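Local coordinates for protein alpha-galactosidase (Thermus thermophilus, PDB 6LCJ) that probably hydrolyses terminal alpha-galactosidic bonds of galactosides, as a hexameric glycoside hydrolase of family 36, at residues R28-E33 with G130-L135; V34-P39 with L104-L109; A108-A113 with G124-K129; G112-G117 with G313-A318. One frame throughout, in Å; residues are numbered along the deposited sequence.

Contact 1: residues R28-E33 with G130-L135; sequences RLWGRE and GGAWFL
In the antiparallel seven-stranded sheet of the N-terminal beta-sandwich, Leu29 and Trp133 form a hydrogen-bonded pair that joins strand 26-30 to strand 132-137. Leu29 N donates to Trp133 O over 3.0 Å, while the return bond from Trp133 N to Leu29 O is weak. Beyond the end of strand 26-30 the pairing goes on through two glycines: Gly31 N donates to Gly131 O at 3.0 Å. Gly31 takes a backbone conformation in which a side chain would collide with the carbonyl oxygen of Trp30.

The indole of Trp133 adds a bond of its own. With CG beside the backbone N (chi1 -59°), NE1 is brought to Gly31 O at 2.9 Å, with an N-H...O angle of 177°. Gly31 O lies in the plane of the indole, and NE1 in turn lies in the carbonyl plane of Gly31. This ring faces the interior of the two-layered sandwich, where it also meets Tyr126 and Val34. A leucine in place of Trp133 would probably leave Gly31 O without its straight N-H partner and open a gap beside Tyr126 where the indole had packed.

Leu29 lies on the same inner face and rests on strand 12-17 of the other layer, its CD1 also touching Leu135 CB at 4.1 Å. On the outer face Ala132 CB stands over one face of the Trp30 indole, toward its rim, a CH-pi contact 4.0 Å from the five-membered-ring centroid. The aliphatic part of Arg28 shares this outer face, its CG 3.4 Å from Trp133 O.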
# COMPACT_ATOMS: atom_id res chain seq x y z
N ARG E 28 19.49 -40.40 21.53
CA ARG E 28 20.19 -39.13 21.51
C ARG E 28 20.64 -38.86 20.08
O ARG E 28 21.31 -39.69 19.46
CB ARG E 28 21.38 -39.16 22.46
CG ARG E 28 22.08 -37.83 22.56
CD ARG E 28 23.26 -37.92 23.50
NE ARG E 28 22.88 -38.29 24.86
CZ ARG E 28 23.16 -37.54 25.92
NH1 ARG E 28 23.81 -36.38 25.76
NH2 ARG E 28 22.78 -37.94 27.13
N LEU E 29 20.25 -37.70 19.55
CA LEU E 29 20.60 -37.27 18.21
C LEU E 29 21.72 -36.25 18.29
O LEU E 29 21.97 -35.66 19.34
CB LEU E 29 19.38 -36.65 17.51
CG LEU E 29 18.09 -37.47 17.61
CD1 LEU E 29 16.97 -36.79 16.83
CD2 LEU E 29 18.31 -38.90 17.11
N TRP E 30 22.41 -36.06 17.17
CA TRP E 30 23.35 -34.96 17.04
C TRP E 30 23.07 -34.16 15.79
O TRP E 30 22.74 -34.73 14.74
CB TRP E 30 24.79 -35.43 17.01
CG TRP E 30 25.43 -35.14 18.29
CD1 TRP E 30 26.02 -33.97 18.68
CD2 TRP E 30 25.50 -36.03 19.41
NE1 TRP E 30 26.48 -34.08 19.98
CE2 TRP E 30 26.17 -35.34 20.44
CE3 TRP E 30 25.08 -37.34 19.63
CZ2 TRP E 30 26.43 -35.92 21.68
CZ3 TRP E 30 25.33 -37.92 20.86
CH2 TRP E 30 26.00 -37.21 21.87
N GLY E 31 23.21 -32.84 15.88
CA GLY E 31 23.10 -32.01 14.70
C GLY E 31 22.60 -30.61 14.93
O GLY E 31 21.70 -30.38 15.75
N ARG E 32 23.19 -29.65 14.22
CA ARG E 32 22.69 -28.29 14.26
C ARG E 32 21.21 -28.24 13.92
O ARG E 32 20.44 -27.50 14.53
CB ARG E 32 23.49 -27.39 13.32
CG ARG E 32 23.60 -25.95 13.80
CD ARG E 32 23.74 -24.97 12.64
NE ARG E 32 23.42 -23.60 13.02
CZ ARG E 32 22.51 -22.84 12.40
NH1 ARG E 32 21.83 -23.33 11.37
NH2 ARG E 32 22.28 -21.60 12.80
N GLU E 33 20.78 -29.04 12.94
CA GLU E 33 19.37 -29.15 12.61
C GLU E 33 18.98 -30.62 12.54
O GLU E 33 19.71 -31.43 11.96
CB GLU E 33 19.03 -28.46 11.29
CG GLU E 33 17.53 -28.34 11.12
CD GLU E 33 17.13 -27.60 9.87
OE1 GLU E 33 17.71 -26.52 9.58
OE2 GLU E 33 16.23 -28.12 9.16
N GLY E 130 26.16 -26.29 16.98
CA GLY E 130 25.32 -27.48 17.07
C GLY E 130 25.20 -28.09 18.45
O GLY E 130 25.60 -27.49 19.45
N GLY E 131 24.64 -29.29 18.54
CA GLY E 131 24.51 -29.91 19.84
C GLY E 131 23.70 -31.19 19.76
O GLY E 131 23.35 -31.66 18.67
N ALA E 132 23.42 -31.73 20.94
CA ALA E 132 22.72 -32.99 21.09
C ALA E 132 21.24 -32.76 21.35
O ALA E 132 20.80 -31.64 21.64
CB ALA E 132 23.34 -33.81 22.23
N TRP E 133 20.49 -33.86 21.28
CA TRP E 133 19.04 -33.83 21.38
C TRP E 133 18.58 -35.10 22.07
O TRP E 133 19.18 -36.16 21.90
CB TRP E 133 18.35 -33.77 20.01
CG TRP E 133 18.69 -32.59 19.20
CD1 TRP E 133 19.74 -32.48 18.32
CD2 TRP E 133 17.99 -31.34 19.15
NE1 TRP E 133 19.73 -31.24 17.74
CE2 TRP E 133 18.66 -30.52 18.23
CE3 TRP E 133 16.86 -30.84 19.79
CZ2 TRP E 133 18.24 -29.22 17.93
CZ3 TRP E 133 16.44 -29.54 19.51
CH2 TRP E 133 17.14 -28.75 18.59
N PHE E 134 17.51 -34.98 22.83
CA PHE E 134 16.81 -36.13 23.37
C PHE E 134 15.57 -36.32 22.52
O PHE E 134 14.85 -35.35 22.25
CB PHE E 134 16.44 -35.94 24.83
CG PHE E 134 15.74 -37.13 25.43
CD1 PHE E 134 16.37 -38.37 25.43
CD2 PHE E 134 14.47 -37.02 25.95
CE1 PHE E 134 15.74 -39.48 25.96
CE2 PHE E 134 13.83 -38.12 26.48
CZ PHE E 134 14.47 -39.36 26.49
N LEU E 135 15.33 -37.56 22.08
CA LEU E 135 14.13 -37.87 21.31
C LEU E 135 13.47 -39.09 21.93
O LEU E 135 14.14 -40.09 22.20
CB LEU E 135 14.45 -38.13 19.83
CG LEU E 135 13.36 -38.83 19.02
CD1 LEU E 135 12.24 -37.86 18.70
CD2 LEU E 135 13.93 -39.45 17.76

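Contact 2: residues V34-P39 with L104-L109; sequences VRVFPP and LLLGAL
Leu106 and Val34 meet across the interior of a beta-sandwich, where strands 102-108 and 33-37 belong to opposing sheets. The strand segments run almost antiparallel, at 172°, but their axes are 9.2 Å apart at the closest, and no hydrogen bond joins them; side chains fill the space instead.

The side chain of Leu106 illustrates how. From CB, which points toward the facing sheet, the chain continues with CG anti to the backbone N (chi1 175°), and this carries the isopropyl fork across the gap. At the fork CD1 and CD2 share one partner: each lies 3.9 Å from Val34 CG2, so that a single methyl of Val34 serves both. CD1 has a second neighbour, Val36 CG2, at 4.1 Å. The indole of Trp133 touches both Leu106 and Val34 and so borders this cluster.

Val36 divides its two methyls between successive inward-facing leucines. While CG2 is given to Leu106, CG1 turns to the preceding one, approaching Leu104 CD2 to 3.6 Å. That leucine methyl also reaches the point where strand 33-37 gives way to the prolines: Leu104 CD2 lies against Pro38 CA at 3.9 Å, with the Pro38 ring atom CB slightly farther off.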
# COMPACT_ATOMS: atom_id res chain seq x y z
N VAL E 34 17.85 -30.96 13.15
CA VAL E 34 17.35 -32.33 13.13
C VAL E 34 15.87 -32.29 12.76
O VAL E 34 15.16 -31.33 13.07
CB VAL E 34 17.57 -33.07 14.48
CG1 VAL E 34 19.06 -33.14 14.81
CG2 VAL E 34 16.79 -32.40 15.61
N ARG E 35 15.43 -33.33 12.07
CA ARG E 35 14.05 -33.42 11.61
C ARG E 35 13.50 -34.76 12.04
O ARG E 35 14.10 -35.79 11.76
CB ARG E 35 13.97 -33.26 10.09
CG ARG E 35 14.53 -31.95 9.61
CD ARG E 35 13.93 -31.53 8.28
NE ARG E 35 14.38 -30.20 7.92
CZ ARG E 35 14.22 -29.65 6.72
NH1 ARG E 35 13.62 -30.33 5.76
NH2 ARG E 35 14.66 -28.42 6.50
N VAL E 36 12.37 -34.74 12.74
CA VAL E 36 11.72 -35.94 13.23
C VAL E 36 10.31 -35.95 12.69
O VAL E 36 9.61 -34.94 12.79
CB VAL E 36 11.72 -36.00 14.77
CG1 VAL E 36 10.97 -37.22 15.26
CG2 VAL E 36 13.14 -36.00 15.32
N PHE E 37 9.89 -37.07 12.10
CA PHE E 37 8.56 -37.12 11.52
C PHE E 37 7.68 -38.04 12.34
O PHE E 37 8.07 -39.19 12.60
CB PHE E 37 8.60 -37.59 10.06
CG PHE E 37 9.49 -36.76 9.19
CD1 PHE E 37 8.97 -35.70 8.46
CD2 PHE E 37 10.85 -37.00 9.15
CE1 PHE E 37 9.80 -34.92 7.68
CE2 PHE E 37 11.69 -36.22 8.38
CZ PHE E 37 11.17 -35.18 7.64
N PRO E 38 6.52 -37.58 12.78
CA PRO E 38 5.64 -38.41 13.57
C PRO E 38 5.12 -39.57 12.74
O PRO E 38 4.82 -39.43 11.54
CB PRO E 38 4.50 -37.46 13.96
CG PRO E 38 4.52 -36.41 12.92
CD PRO E 38 5.96 -36.23 12.57
N PRO E 39 5.02 -40.73 13.34
CA PRO E 39 4.38 -41.87 12.67
C PRO E 39 2.88 -41.88 12.91
O PRO E 39 2.26 -42.94 12.92
CB PRO E 39 5.07 -43.07 13.31
CG PRO E 39 5.35 -42.60 14.72
CD PRO E 39 5.59 -41.11 14.65
N LEU E 104 5.43 -37.40 21.10
CA LEU E 104 6.75 -37.48 20.48
C LEU E 104 7.51 -36.22 20.90
O LEU E 104 7.13 -35.11 20.52
CB LEU E 104 6.64 -37.58 18.96
CG LEU E 104 7.96 -37.66 18.19
CD1 LEU E 104 8.59 -39.03 18.39
CD2 LEU E 104 7.73 -37.37 16.73
N LEU E 105 8.57 -36.39 21.69
CA LEU E 105 9.31 -35.29 22.28
C LEU E 105 10.68 -35.16 21.62
O LEU E 105 11.39 -36.15 21.46
CB LEU E 105 9.49 -35.50 23.79
CG LEU E 105 10.19 -34.41 24.60
CD1 LEU E 105 9.64 -34.35 26.03
CD2 LEU E 105 11.71 -34.60 24.63
N LEU E 106 11.03 -33.92 21.28
CA LEU E 106 12.36 -33.56 20.80
C LEU E 106 12.86 -32.41 21.66
O LEU E 106 12.30 -31.31 21.62
CB LEU E 106 12.31 -33.16 19.32
CG LEU E 106 13.64 -32.65 18.76
CD1 LEU E 106 14.57 -33.85 18.48
CD2 LEU E 106 13.43 -31.77 17.52
N GLY E 107 13.93 -32.66 22.43
CA GLY E 107 14.44 -31.65 23.34
C GLY E 107 15.95 -31.44 23.29
O GLY E 107 16.72 -32.40 23.30
N ALA E 108 16.38 -30.18 23.25
CA ALA E 108 17.80 -29.88 23.23
C ALA E 108 18.48 -30.24 24.55
O ALA E 108 17.93 -30.03 25.63
CB ALA E 108 18.01 -28.41 22.94
N LEU E 109 19.69 -30.78 24.44
CA LEU E 109 20.53 -31.04 25.60
C LEU E 109 21.61 -29.98 25.80
O LEU E 109 22.35 -30.06 26.78
CB LEU E 109 21.17 -32.43 25.48
CG LEU E 109 20.15 -33.57 25.51
CD1 LEU E 109 20.82 -34.92 25.45
CD2 LEU E 109 19.27 -33.46 26.75

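Contact 3: residues A108-A113 with G124-K129; sequences ALDLGA and GRYAGK
Tyr126, its CG anti to the carbonyl carbon and beside the backbone N (chi1 -86°), lays its ring against loop 108-113 and turns face, edge and hydroxyl to different residues. Ala113 comes over a face: its CB stands 3.9 Å from the ring centroid and 22° off the normal, a CH-pi contact within an antiparallel non-hydrogen-bonded pair. Leu111 approaches the edge, its carbonyl oxygen lying in the ring plane, 3.2 Å from Tyr126 CE1. The phenol end meets the beginning of the loop, where Tyr126 OH accepts a hydrogen bond from Asp110 N at 3.1 Å and has Ala108 CB beside it at 3.5 Å.

The same hydroxyl also bonds to Ala132 O. Asp110 touches it with CB, 3.4 Å from Tyr126 OH, carboxylate and ring planes lying 46° apart. Asp110 OD2 takes the amide of Ala132, so the two side chains hold the amide and the carbonyl of that residue. A phenylalanine in place of Tyr126 would probably leave Asp110 N and Ala132 O without the hydroxyl that links them.

At the other end Ala127 N donates to Gly112 O at 2.7 Å, and a water that accepts from Gly128 N lies 2.9 Å from Leu111 O.

An inward-facing tyrosine here spans a crossover between the layers of an antiparallel beta-sandwich: loop 109-112 runs from strand 102-108 of one sheet to strand 113-117 of the other.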
# COMPACT_ATOMS: atom_id res chain seq x y z
N ALA E 108 16.38 -30.18 23.25
CA ALA E 108 17.80 -29.88 23.23
C ALA E 108 18.48 -30.24 24.55
O ALA E 108 17.93 -30.03 25.63
CB ALA E 108 18.01 -28.41 22.94
N LEU E 109 19.69 -30.78 24.44
CA LEU E 109 20.53 -31.04 25.60
C LEU E 109 21.61 -29.98 25.80
O LEU E 109 22.35 -30.06 26.78
CB LEU E 109 21.17 -32.43 25.48
CG LEU E 109 20.15 -33.57 25.51
CD1 LEU E 109 20.82 -34.92 25.45
CD2 LEU E 109 19.27 -33.46 26.75
N ASP E 110 21.70 -29.00 24.89
CA ASP E 110 22.62 -27.87 24.98
C ASP E 110 21.85 -26.55 24.84
O ASP E 110 20.65 -26.53 24.57
CB ASP E 110 23.72 -27.95 23.91
CG ASP E 110 24.59 -29.18 24.05
OD1 ASP E 110 25.27 -29.34 25.09
OD2 ASP E 110 24.61 -30.00 23.10
N LEU E 111 22.60 -25.45 24.94
CA LEU E 111 22.06 -24.10 24.88
C LEU E 111 21.70 -23.67 23.46
O LEU E 111 22.32 -24.09 22.49
CB LEU E 111 23.09 -23.09 25.41
CG LEU E 111 23.56 -23.19 26.85
CD1 LEU E 111 24.91 -22.50 27.00
CD2 LEU E 111 22.52 -22.57 27.77
N GLY E 112 20.72 -22.78 23.36
CA GLY E 112 20.52 -22.01 22.15
C GLY E 112 19.71 -22.67 21.07
O GLY E 112 19.89 -22.35 19.90
N ALA E 113 18.80 -23.57 21.43
CA ALA E 113 18.00 -24.31 20.45
C ALA E 113 16.55 -23.84 20.44
O ALA E 113 16.00 -23.37 21.44
CB ALA E 113 18.06 -25.81 20.74
N GLY E 124 14.21 -29.34 15.00
CA GLY E 124 15.06 -28.70 15.99
C GLY E 124 16.22 -28.00 15.31
O GLY E 124 16.87 -28.56 14.43
N ARG E 125 16.47 -26.76 15.73
CA ARG E 125 17.50 -25.93 15.12
C ARG E 125 18.27 -25.19 16.20
O ARG E 125 17.70 -24.36 16.91
CB ARG E 125 16.88 -24.95 14.12
CG ARG E 125 17.92 -24.12 13.37
CD ARG E 125 17.30 -23.23 12.33
NE ARG E 125 16.67 -24.02 11.29
CZ ARG E 125 15.74 -23.56 10.47
NH1 ARG E 125 15.33 -22.30 10.58
NH2 ARG E 125 15.22 -24.35 9.54
N TYR E 126 19.56 -25.48 16.30
CA TYR E 126 20.44 -24.72 17.18
C TYR E 126 20.79 -23.39 16.51
O TYR E 126 21.04 -23.33 15.31
CB TYR E 126 21.72 -25.51 17.48
CG TYR E 126 21.60 -26.46 18.66
CD1 TYR E 126 21.68 -26.00 19.97
CD2 TYR E 126 21.42 -27.82 18.46
CE1 TYR E 126 21.56 -26.87 21.06
CE2 TYR E 126 21.31 -28.69 19.54
CZ TYR E 126 21.38 -28.22 20.83
OH TYR E 126 21.27 -29.10 21.87
N ALA E 127 20.77 -22.31 17.30
CA ALA E 127 21.03 -20.99 16.74
C ALA E 127 22.53 -20.76 16.52
O ALA E 127 22.95 -20.35 15.43
CB ALA E 127 20.46 -19.91 17.66
N GLY E 128 23.35 -21.03 17.53
CA GLY E 128 24.78 -20.97 17.36
C GLY E 128 25.39 -22.30 16.97
O GLY E 128 25.01 -22.89 15.95
N LYS E 129 26.34 -22.78 17.76
CA LYS E 129 26.96 -24.05 17.43
C LYS E 129 26.01 -25.20 17.75
O LYS E 129 25.17 -25.11 18.65
CB LYS E 129 28.28 -24.22 18.19
CG LYS E 129 28.25 -23.76 19.64
CD LYS E 129 29.32 -24.47 20.47
CE LYS E 129 28.87 -24.65 21.92
NZ LYS E 129 29.78 -25.50 22.74
O HOH W 1 23.16 -22.85 19.97

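Contact 4: residues G112-G117 with G313-A318; sequences GARVLG and GAEGEA
Arg114 and Glu315 form a salt bridge between strand 113-117 of the N-terminal beta-sandwich and the segment 313-318, which leads into helix 317-331 of the TIM-barrel domain. Two guanidinium nitrogens grip the carboxylate end-on: Arg114 NH2 to Glu315 OE1 at 2.8 Å, and Arg114 NH1 to Glu315 OE2 at 3.1 Å. The fit is not coplanar, for the two flat groups are turned 47° apart. The arginine chain, extended from CG to NE, reaches past its strand to make this grip, and its NE pairs with Asp79.

Van der Waals packing comes from Ala314, whose methyl CB sits over the centre of one flat guanidinium face, 3.6 Å from Arg114 CZ. Any side chain at Gly112 would press on Ala314 O.

Hydrogen bonds to the backbone make up the third group. Glu317 OE1 takes the amide of Gly112 at 2.7 Å, met from above the carboxylate plane, while a water donates both to Glu317 OE2 (2.7 Å) and to Ala113 O.

With Trp50 NE1 also bonded to Glu317 OE2, this buried carboxylate is held by N-H and water donors, whereas Arg114 pairs with two acids, Glu315 and Asp79, which would be expected to keep it charged.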
# COMPACT_ATOMS: atom_id res chain seq x y z
N GLY E 112 20.72 -22.78 23.36
CA GLY E 112 20.52 -22.01 22.15
C GLY E 112 19.71 -22.67 21.07
O GLY E 112 19.89 -22.35 19.90
N ALA E 113 18.80 -23.57 21.43
CA ALA E 113 18.00 -24.31 20.45
C ALA E 113 16.55 -23.84 20.44
O ALA E 113 16.00 -23.37 21.44
CB ALA E 113 18.06 -25.81 20.74
N ARG E 114 15.93 -23.97 19.27
CA ARG E 114 14.50 -23.77 19.09
C ARG E 114 13.93 -24.99 18.38
O ARG E 114 14.65 -25.74 17.73
CB ARG E 114 14.21 -22.51 18.30
CG ARG E 114 14.70 -21.23 18.95
CD ARG E 114 14.34 -20.10 18.05
NE ARG E 114 14.79 -18.79 18.50
CZ ARG E 114 15.84 -18.14 18.01
NH1 ARG E 114 16.60 -18.70 17.07
NH2 ARG E 114 16.14 -16.94 18.47
N VAL E 115 12.62 -25.20 18.51
CA VAL E 115 11.97 -26.38 17.93
C VAL E 115 10.70 -25.95 17.22
O VAL E 115 9.83 -25.31 17.83
CB VAL E 115 11.66 -27.46 18.98
CG1 VAL E 115 10.88 -28.59 18.34
CG2 VAL E 115 12.96 -27.99 19.58
N LEU E 116 10.60 -26.30 15.94
CA LEU E 116 9.45 -25.98 15.10
C LEU E 116 8.52 -27.18 15.05
O LEU E 116 8.96 -28.32 14.87
CB LEU E 116 9.91 -25.58 13.70
CG LEU E 116 8.90 -25.46 12.56
CD1 LEU E 116 8.03 -24.24 12.71
CD2 LEU E 116 9.67 -25.37 11.26
N GLY E 117 7.23 -26.93 15.25
CA GLY E 117 6.27 -27.99 15.23
C GLY E 117 5.26 -27.78 14.12
O GLY E 117 4.62 -26.73 14.07
N GLY E 313 17.62 -13.62 22.33
CA GLY E 313 16.89 -14.87 22.35
C GLY E 313 17.83 -16.04 22.42
O GLY E 313 18.87 -15.95 23.09
N ALA E 314 17.49 -17.13 21.72
CA ALA E 314 18.33 -18.33 21.74
C ALA E 314 19.79 -18.01 21.49
O ALA E 314 20.68 -18.66 22.06
CB ALA E 314 17.83 -19.35 20.71
N GLU E 315 20.07 -17.00 20.66
CA GLU E 315 21.44 -16.61 20.33
C GLU E 315 22.21 -16.07 21.53
O GLU E 315 23.45 -16.10 21.52
CB GLU E 315 21.44 -15.57 19.22
CG GLU E 315 20.88 -16.05 17.90
CD GLU E 315 19.34 -16.10 17.84
OE1 GLU E 315 18.66 -15.66 18.81
OE2 GLU E 315 18.81 -16.59 16.80
N GLY E 316 21.52 -15.56 22.54
CA GLY E 316 22.16 -15.00 23.71
C GLY E 316 22.32 -15.95 24.87
O GLY E 316 22.82 -15.54 25.92
N GLU E 317 21.92 -17.21 24.71
CA GLU E 317 21.92 -18.10 25.86
C GLU E 317 23.35 -18.41 26.33
O GLU E 317 23.59 -18.50 27.54
CB GLU E 317 21.14 -19.37 25.52
CG GLU E 317 19.63 -19.15 25.54
CD GLU E 317 18.82 -20.45 25.40
OE1 GLU E 317 19.43 -21.53 25.32
OE2 GLU E 317 17.58 -20.37 25.40
N ALA E 318 24.30 -18.57 25.40
CA ALA E 318 25.70 -18.80 25.80
C ALA E 318 26.27 -17.65 26.62
O ALA E 318 26.94 -17.89 27.64
CB ALA E 318 26.58 -19.06 24.57
O HOH W 2 16.15 -21.39 23.40

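Overall arrangement
From the N terminus, the chain opens contact 1 at 28-33 and contact 2 directly afterwards at 34-39. Contact 2 closes first, at 104-109, bringing the two sandwich sheets face to face. Contact 3 begins on that same stretch and closes a short loop at 124-129, after the hairpin in the other sheet. Contact 1 closes next, at 130-135, so contacts 2 and 3 are both nested within it. Contact 4 starts at 112-117, sharing Gly112 and Ala113 with contact 3, but ends only at 313-318; it therefore crosses contact 1. The first three bind the beta-sandwich together, whereas contact 4 ties it to the barrel domain.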